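Local coordinates for AvrRpt2 (Erwinia amylovora, PDB 6HQZ), which acts as a type III effector of the fire blight pathogen, a papain-like cysteine protease of family C70 that probably cleaves proteins inside the host plant cell, at residues 118-123 with 129-134; 85-90 with 110-115; 70-73 with 77-80. All blocks are in the same frame, centred on the assembly; numbering follows the deposited sequence.

Interaction 1: residues 118-123 with 129-134; sequences AIIFHD and DLTMPL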
loop_
_atom_site.group_PDB
_atom_site.type_symbol
_atom_site.label_atom_id
_atom_site.label_comp_id
_atom_site.label_asym_id
_atom_site.label_seq_id
_atom_site.Cartn_x
_atom_site.Cartn_y
_atom_site.Cartn_z
ATOM N N ALA A 118 13.970 -1.709 -7.650
ATOM C CA ALA A 118 14.827 -1.762 -6.462
ATOM C C ALA A 118 14.038 -1.479 -5.193
ATOM O O ALA A 118 13.016 -0.798 -5.207
ATOM C CB ALA A 118 15.964 -0.753 -6.605
ATOM N N ILE A 119 14.548 -1.996 -4.075
ATOM C CA ILE A 119 13.992 -1.729 -2.774
ATOM C C ILE A 119 14.823 -0.664 -2.120
ATOM O O ILE A 119 15.990 -0.519 -2.427
ATOM C CB ILE A 119 13.961 -2.955 -1.872
ATOM C CG1 ILE A 119 15.380 -3.502 -1.607
ATOM C CG2 ILE A 119 13.133 -4.023 -2.575
ATOM C CD1 ILE A 119 15.414 -4.277 -0.311
ATOM N N ILE A 120 14.184 0.068 -1.211
ATOM C CA ILE A 120 14.815 1.132 -0.504
ATOM C C ILE A 120 14.856 0.715 0.963
ATOM O O ILE A 120 13.848 0.357 1.525
ATOM C CB ILE A 120 14.026 2.461 -0.609
ATOM C CG1 ILE A 120 13.717 2.767 -2.095
ATOM C CG2 ILE A 120 14.807 3.551 0.014
ATOM C CD1 ILE A 120 12.794 3.930 -2.316
ATOM N N PHE A 121 16.033 0.828 1.589
ATOM C CA PHE A 121 16.180 0.287 2.928
ATOM C C PHE A 121 17.240 1.015 3.705
ATOM O O PHE A 121 18.209 1.568 3.138
ATOM C CB PHE A 121 16.495 -1.220 2.881
ATOM C CG PHE A 121 17.823 -1.562 2.296
ATOM C CD1 PHE A 121 18.029 -1.572 0.901
ATOM C CD2 PHE A 121 18.896 -1.886 3.129
ATOM C CE1 PHE A 121 19.280 -1.919 0.374
ATOM C CE2 PHE A 121 20.153 -2.252 2.599
ATOM C CZ PHE A 121 20.373 -2.233 1.239
ATOM N N HIS A 122 17.028 1.030 5.018
ATOM C CA HIS A 122 17.972 1.526 5.994
ATOM C C HIS A 122 18.836 0.318 6.405
ATOM O O HIS A 122 18.312 -0.657 6.904
ATOM C CB HIS A 122 17.297 2.001 7.281
ATOM C CG HIS A 122 16.621 3.334 7.158
ATOM N ND1 HIS A 122 16.874 4.197 6.111
ATOM C CD2 HIS A 122 15.740 3.958 7.965
ATOM C CE1 HIS A 122 16.135 5.285 6.264
ATOM N NE2 HIS A 122 15.477 5.187 7.409
ATOM N N ASP A 123 20.144 0.472 6.291
ATOM C CA ASP A 123 21.116 -0.575 6.665
ATOM C C ASP A 123 21.874 -0.073 7.895
ATOM O O ASP A 123 22.620 0.906 7.833
ATOM C CB ASP A 123 22.059 -0.819 5.515
ATOM C CG ASP A 123 22.998 -2.018 5.755
ATOM O OD1 ASP A 123 23.612 -2.121 6.815
ATOM O OD2 ASP A 123 23.187 -2.794 4.845
ATOM N N ASP A 129 18.609 4.890 3.535
ATOM C CA ASP A 129 18.069 5.130 2.184
ATOM C C ASP A 129 18.976 4.548 1.096
ATOM O O ASP A 129 19.136 5.113 0.033
ATOM C CB ASP A 129 17.819 6.637 1.955
ATOM C CG ASP A 129 16.801 7.162 2.924
ATOM O OD1 ASP A 129 15.846 6.417 3.196
ATOM O OD2 ASP A 129 16.958 8.272 3.406
ATOM N N LEU A 130 19.557 3.399 1.380
ATOM C CA LEU A 130 20.223 2.630 0.323
ATOM C C LEU A 130 19.140 1.976 -0.577
ATOM O O LEU A 130 17.956 1.841 -0.207
ATOM C CB LEU A 130 21.078 1.532 0.886
ATOM C CG LEU A 130 22.166 1.862 1.941
ATOM C CD1 LEU A 130 22.980 0.586 2.288
ATOM C CD2 LEU A 130 23.013 3.052 1.538
ATOM N N THR A 131 19.557 1.565 -1.758
ATOM C CA THR A 131 18.700 0.654 -2.524
ATOM C C THR A 131 19.505 -0.563 -2.934
ATOM O O THR A 131 20.688 -0.466 -3.095
ATOM C CB THR A 131 18.115 1.289 -3.814
ATOM O OG1 THR A 131 19.105 1.405 -4.856
ATOM C CG2 THR A 131 17.532 2.659 -3.533
ATOM N N MET A 132 18.804 -1.645 -3.192
ATOM C CA MET A 132 19.359 -2.777 -3.886
ATOM C C MET A 132 18.372 -3.282 -4.912
ATOM O O MET A 132 17.168 -3.114 -4.729
ATOM C CB MET A 132 19.757 -3.935 -2.913
ATOM C CG MET A 132 18.721 -4.883 -2.441
ATOM S SD MET A 132 19.104 -6.366 -1.448
ATOM C CE MET A 132 19.603 -5.614 0.094
ATOM N N PRO A 133 18.860 -4.016 -5.915
ATOM C CA PRO A 133 17.905 -4.533 -6.854
ATOM C C PRO A 133 16.889 -5.459 -6.210
ATOM O O PRO A 133 17.211 -6.277 -5.318
ATOM C CB PRO A 133 18.761 -5.327 -7.846
ATOM C CG PRO A 133 20.127 -4.733 -7.700
ATOM C CD PRO A 133 20.224 -4.425 -6.253
ATOM N N LEU A 134 15.671 -5.399 -6.705
ATOM C CA LEU A 134 14.642 -6.313 -6.277
ATOM C C LEU A 134 15.062 -7.738 -6.482
ATOM O O LEU A 134 14.757 -8.595 -5.623
ATOM C CB LEU A 134 13.353 -6.022 -7.043
ATOM C CG LEU A 134 12.180 -6.887 -6.706
ATOM C CD1 LEU A 134 11.943 -6.893 -5.197
ATOM C CD2 LEU A 134 10.940 -6.426 -7.482
#
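F121 packs against L130, T131 and M132 of the facing strand, and its ring carries much of the contact. The CB leaves strand 118-123 on the face it shares with I119, L130 and M132. CG then sits between the backbone N and the carbonyl carbon (chi1 67°), which lays the ring across the neighbouring strand. CD1 lies 3.6 Å from L130 O. CE1 meets the peptide that joins T131 to M132, at 3.6 Å from T131 C, and M132 N lies at the ring edge in its plane. At the tip, F121 CZ touches M132 CE at 3.7 Å. CE2 meets L130 CD1. L130 CB rests over one ring face, 4.1 Å from the centroid, as a CH-pi contact; M132 SD makes an oblique Met-aromatic contact. A flexible methionine suits this place because its bend at chi3 brings the methyl round to the ring, while its CG runs alongside I119 CG1. On the other face, I120 and T131 lie side by side, I120 CG1 touching the threonine methyl CG2.

The backbones pair through I119 with M132 and F121 with L130; F121 N to L130 O is 2.8 Å, whereas the return bond from L130 N is weak. Near the turn, D129 N donates to H122 ND1 at 3.2 Å, in the imidazole plane, and H122 NE2 is bonded to V8 O. Both ring nitrogens are thus used, which a histidine can do with a donor on one side and an acceptor on the other. The whole is an antiparallel beta hairpin at the margin of this papain-like protease's sheet.

Interaction 2: residues 85-90 with 110-115; sequences NLLCRH and TGIDKP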
loop_
_atom_site.group_PDB
_atom_site.type_symbol
_atom_site.label_atom_id
_atom_site.label_comp_id
_atom_site.label_asym_id
_atom_site.label_seq_id
_atom_site.Cartn_x
_atom_site.Cartn_y
_atom_site.Cartn_z
ATOM N N ASN A 85 2.525 -2.671 -1.466
ATOM C CA ASN A 85 1.297 -2.942 -0.769
ATOM C C ASN A 85 1.613 -3.275 0.703
ATOM O O ASN A 85 0.986 -2.727 1.588
ATOM C CB ASN A 85 0.597 -4.082 -1.503
ATOM C CG ASN A 85 -0.688 -4.529 -0.861
ATOM O OD1 ASN A 85 -1.407 -3.758 -0.198
ATOM N ND2 ASN A 85 -1.036 -5.800 -1.128
ATOM N N LEU A 86 2.591 -4.159 0.949
ATOM C CA LEU A 86 2.953 -4.558 2.312
ATOM C C LEU A 86 3.403 -3.388 3.189
ATOM O O LEU A 86 2.965 -3.266 4.336
ATOM C CB LEU A 86 4.034 -5.657 2.305
ATOM C CG LEU A 86 3.475 -7.048 1.927
ATOM C CD1 LEU A 86 4.589 -8.072 1.703
ATOM C CD2 LEU A 86 2.507 -7.571 2.987
ATOM N N LEU A 87 4.267 -2.538 2.648
ATOM C CA LEU A 87 4.723 -1.313 3.368
ATOM C C LEU A 87 3.591 -0.320 3.662
ATOM O O LEU A 87 3.512 0.308 4.728
ATOM C CB LEU A 87 5.780 -0.617 2.516
ATOM C CG LEU A 87 7.116 -1.327 2.371
ATOM C CD1 LEU A 87 7.913 -0.816 1.196
ATOM C CD2 LEU A 87 7.879 -1.198 3.652
ATOM N N CYS A 88 2.698 -0.209 2.705
ATOM C CA CYS A 88 1.472 0.613 2.849
ATOM C C CYS A 88 0.566 0.134 4.006
ATOM O O CYS A 88 0.046 0.952 4.754
ATOM C CB CYS A 88 0.720 0.608 1.525
ATOM S SG CYS A 88 -0.727 1.699 1.480
ATOM N N ARG A 89 0.472 -1.187 4.223
ATOM C CA ARG A 89 -0.365 -1.720 5.298
ATOM C C ARG A 89 0.269 -1.681 6.648
ATOM O O ARG A 89 -0.380 -1.342 7.629
ATOM C CB ARG A 89 -0.746 -3.156 5.024
ATOM C CG ARG A 89 -1.660 -3.290 3.850
ATOM C CD ARG A 89 -1.667 -4.715 3.366
ATOM N NE ARG A 89 -2.273 -4.739 2.048
ATOM C CZ ARG A 89 -3.321 -5.462 1.708
ATOM N NH1 ARG A 89 -3.911 -6.272 2.589
ATOM N NH2 ARG A 89 -3.794 -5.369 0.465
ATOM N N HIS A 90 1.564 -2.056 6.691
ATOM C CA HIS A 90 2.240 -2.425 7.923
ATOM C C HIS A 90 3.335 -1.481 8.355
ATOM O O HIS A 90 3.725 -1.516 9.509
ATOM C CB HIS A 90 2.859 -3.819 7.729
ATOM C CG HIS A 90 1.834 -4.834 7.341
ATOM N ND1 HIS A 90 1.891 -5.539 6.157
ATOM C CD2 HIS A 90 0.677 -5.185 7.945
ATOM C CE1 HIS A 90 0.830 -6.326 6.080
ATOM N NE2 HIS A 90 0.084 -6.136 7.154
ATOM N N THR A 110 11.909 0.259 3.555
ATOM C CA THR A 110 11.112 1.535 3.677
ATOM C C THR A 110 10.299 1.967 2.444
ATOM O O THR A 110 9.380 2.807 2.569
ATOM C CB THR A 110 11.996 2.724 4.059
ATOM O OG1 THR A 110 12.864 3.064 2.935
ATOM C CG2 THR A 110 12.758 2.399 5.353
ATOM N N GLY A 111 10.728 1.557 1.251
ATOM C CA GLY A 111 10.046 1.897 0.063
ATOM C C GLY A 111 10.476 1.099 -1.132
ATOM O O GLY A 111 11.334 0.242 -1.032
ATOM N N ILE A 112 9.881 1.401 -2.272
ATOM C CA ILE A 112 10.172 0.710 -3.566
ATOM C C ILE A 112 10.436 1.764 -4.590
ATOM O O ILE A 112 9.676 2.764 -4.706
ATOM C CB ILE A 112 8.980 -0.155 -4.033
ATOM C CG1 ILE A 112 8.638 -1.208 -2.964
ATOM C CG2 ILE A 112 9.245 -0.826 -5.392
ATOM C CD1 ILE A 112 9.770 -2.200 -2.641
ATOM N N ASP A 113 11.502 1.534 -5.328
ATOM C CA ASP A 113 11.810 2.298 -6.480
ATOM C C ASP A 113 11.349 1.491 -7.710
ATOM O O ASP A 113 12.081 0.627 -8.206
ATOM C CB ASP A 113 13.321 2.620 -6.472
ATOM C CG ASP A 113 13.807 3.315 -7.749
ATOM O OD1 ASP A 113 13.081 3.366 -8.788
ATOM O OD2 ASP A 113 14.953 3.810 -7.721
ATOM N N LYS A 114 10.148 1.801 -8.225
ATOM C CA LYS A 114 9.612 1.054 -9.357
ATOM C C LYS A 114 10.424 1.221 -10.620
ATOM O O LYS A 114 10.743 0.232 -11.253
ATOM C CB LYS A 114 8.171 1.450 -9.689
ATOM C CG LYS A 114 7.102 0.718 -8.905
ATOM C CD LYS A 114 6.766 -0.657 -9.477
ATOM C CE LYS A 114 6.076 -0.631 -10.826
ATOM N NZ LYS A 114 5.588 -2.003 -11.107
ATOM N N PRO A 115 10.714 2.482 -11.022
ATOM C CA PRO A 115 11.444 2.657 -12.298
ATOM C C PRO A 115 12.738 1.854 -12.416
ATOM O O PRO A 115 13.062 1.404 -13.506
ATOM C CB PRO A 115 11.770 4.166 -12.321
ATOM C CG PRO A 115 10.676 4.799 -11.526
ATOM C CD PRO A 115 10.267 3.787 -10.480
#
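L87 reaches from helix 80-90 to the backbone of T110 and G111, running toward the strand while the CB of T110 points the other way. With CG anti to the carbonyl carbon (chi1 -69°) the branch points at the bulge, and L87 CD1 comes to 3.6 Å from G111 CA. I112 turns its side chain back toward the helix, and I112 CG1 meets the same methyl, L87 CD1, at 4.2 Å. T110 and G111 form a classic beta bulge opposite I120, and at G111 the leucine methyl lies directly on the main chain. Helix and strand axes run nearly antiparallel, 155° apart.

The helix carries different chemistry elsewhere on its surface. One turn apart, R89 holds N85 side-on: NE at 2.6 Å and NH2 at 3.0 Å both donate to N85 OD1. The NH2 bond lies in the amide carbonyl plane on a lone pair; NE comes from above that plane. C88 forms a disulfide with C88 of the second subunit, and R89 of the second subunit brings a like charge close to R89 of this one. Leucine and isoleucine therefore suit the inward side, where adhesion is purely apolar, whereas the dimer side adds a disulfide and backbone hydrogen bonds to its packing, and N85 may ease the crowding of arginine charge there.

Interaction 3: residues 70-73 with 77-80; sequences VSLP and QFSA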
loop_
_atom_site.group_PDB
_atom_site.type_symbol
_atom_site.label_atom_id
_atom_site.label_comp_id
_atom_site.label_asym_id
_atom_site.label_seq_id
_atom_site.Cartn_x
_atom_site.Cartn_y
_atom_site.Cartn_z
ATOM N N VAL A 70 5.330 -11.227 8.002
ATOM C CA VAL A 70 4.683 -11.260 6.701
ATOM C C VAL A 70 4.635 -12.701 6.192
ATOM O O VAL A 70 5.670 -13.369 6.193
ATOM C CB VAL A 70 5.538 -10.459 5.710
ATOM C CG1 VAL A 70 4.935 -10.581 4.301
ATOM C CG2 VAL A 70 5.677 -9.003 6.127
ATOM N N SER A 71 3.474 -13.168 5.723
ATOM C CA SER A 71 3.338 -14.474 5.114
ATOM C C SER A 71 4.073 -14.500 3.826
ATOM O O SER A 71 3.754 -13.746 2.898
ATOM C CB SER A 71 1.886 -14.814 4.796
ATOM O OG SER A 71 1.224 -14.961 6.002
ATOM N N LEU A 72 5.080 -15.356 3.777
ATOM C CA LEU A 72 5.935 -15.460 2.629
ATOM C C LEU A 72 5.311 -16.202 1.475
ATOM O O LEU A 72 4.748 -17.278 1.651
ATOM C CB LEU A 72 7.250 -16.146 3.018
ATOM C CG LEU A 72 8.021 -15.358 4.090
ATOM C CD1 LEU A 72 9.303 -16.119 4.428
ATOM C CD2 LEU A 72 8.392 -13.938 3.652
ATOM N N PRO A 73 5.486 -15.695 0.269
ATOM C CA PRO A 73 4.907 -16.403 -0.876
ATOM C C PRO A 73 5.631 -17.715 -1.226
ATOM O O PRO A 73 6.864 -17.837 -1.105
ATOM C CB PRO A 73 5.087 -15.386 -2.013
ATOM C CG PRO A 73 6.211 -14.534 -1.583
ATOM C CD PRO A 73 6.090 -14.416 -0.127
ATOM N N GLN A 77 9.289 -15.277 -4.374
ATOM C CA GLN A 77 9.540 -14.060 -5.110
ATOM C C GLN A 77 8.440 -13.008 -4.775
ATOM O O GLN A 77 7.279 -13.329 -4.792
ATOM C CB GLN A 77 9.446 -14.417 -6.575
ATOM C CG GLN A 77 10.200 -13.565 -7.539
ATOM C CD GLN A 77 10.332 -14.290 -8.869
ATOM O OE1 GLN A 77 11.404 -14.844 -9.209
ATOM N NE2 GLN A 77 9.241 -14.345 -9.599
ATOM N N PHE A 78 8.815 -11.774 -4.485
ATOM C CA PHE A 78 7.922 -10.636 -4.373
ATOM C C PHE A 78 8.025 -9.764 -5.605
ATOM O O PHE A 78 9.115 -9.559 -6.172
ATOM C CB PHE A 78 8.277 -9.745 -3.158
ATOM C CG PHE A 78 7.933 -10.337 -1.840
ATOM C CD1 PHE A 78 6.667 -10.306 -1.378
ATOM C CD2 PHE A 78 8.909 -10.919 -1.045
ATOM C CE1 PHE A 78 6.335 -10.876 -0.174
ATOM C CE2 PHE A 78 8.599 -11.491 0.154
ATOM C CZ PHE A 78 7.335 -11.424 0.618
ATOM N N SER A 79 6.901 -9.145 -5.953
ATOM C CA SER A 79 6.911 -8.077 -6.934
ATOM C C SER A 79 7.131 -6.735 -6.236
ATOM O O SER A 79 6.851 -6.561 -5.022
ATOM C CB SER A 79 5.603 -8.057 -7.698
ATOM O OG SER A 79 4.542 -7.825 -6.794
ATOM N N ALA A 80 7.621 -5.779 -7.022
ATOM C CA ALA A 80 7.644 -4.361 -6.613
ATOM C C ALA A 80 6.296 -3.926 -6.061
ATOM O O ALA A 80 6.250 -3.357 -4.960
ATOM C CB ALA A 80 8.074 -3.454 -7.780
#
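The F78 ring has P73 over one face. P73 CG stands 4.0 Å from the ring centroid, 15° off the normal, in a CH-pi contact displaced toward the rim, and P73 CD drops closer still, 3.3 Å from F78 CZ. L72 CD2 comes up at the ring edge, 4.1 Å from F78 CZ. V70 CG1 approaches the same CZ obliquely at 4.5 Å, from the side of the ring plane opposite to the proline. L86 CD1, of helix 80-90, lies obliquely on that same side.

The CB of F78 does not aim at the facing segment; the ring gets there because CG sits beside the backbone N (chi1 -72°), which swings CZ in under the proline. P73 and F78 cross at about a right angle. A proline suits this face: its stiff ring offers C-H groups to the aromatic electrons, and CD, bound to nitrogen, should be slightly polarised. P73 CG also touches Q77 O at 3.6 Å, so the pyrrolidine bridges the ring and the main chain that precedes it.

The two segments are the limbs of the loop that carries the chain from strand 67-69, at one margin of the antiparallel sheet, into helix 80-90. F78 is the aromatic residue of that loop, buried among L83 of the helix, M149 of strand 149-152 and F137 of helix 134-140. Its backbone N is satisfied by N138 OD1.

Branched V70 and L72 add methyl groups round CZ, and both also pack on M149. Q77 directs its CB away from P73 and its amide lies at the surface. Next along, S79 is the N-cap of helix 80-90, its OG hydrogen-bonded to E82 N.

Along the chain the contacts come in series: interaction 3 first, then interaction 2, then interaction 1. The centres of interactions 1 and 2 are about 11 Å apart. Those of interactions 2 and 3 are about 12 Å apart, and those of interactions 1 and 3 about 16 Å. Interactions 1 and 2 share the antiparallel sheet, where strands 104-113 and 118-123 are neighbours and A118 O probably receives a hydrogen bond from D113 N. Helix 80-90 unites interactions 2 and 3: L86 packs on V70, and A80 touches I112 and K114. L134, beginning helix 134-140, packs on A80 and F78. Loop, helix and sheet edge thus form one continuous part of the protease, with the disulfide-linked partner beside interaction 2.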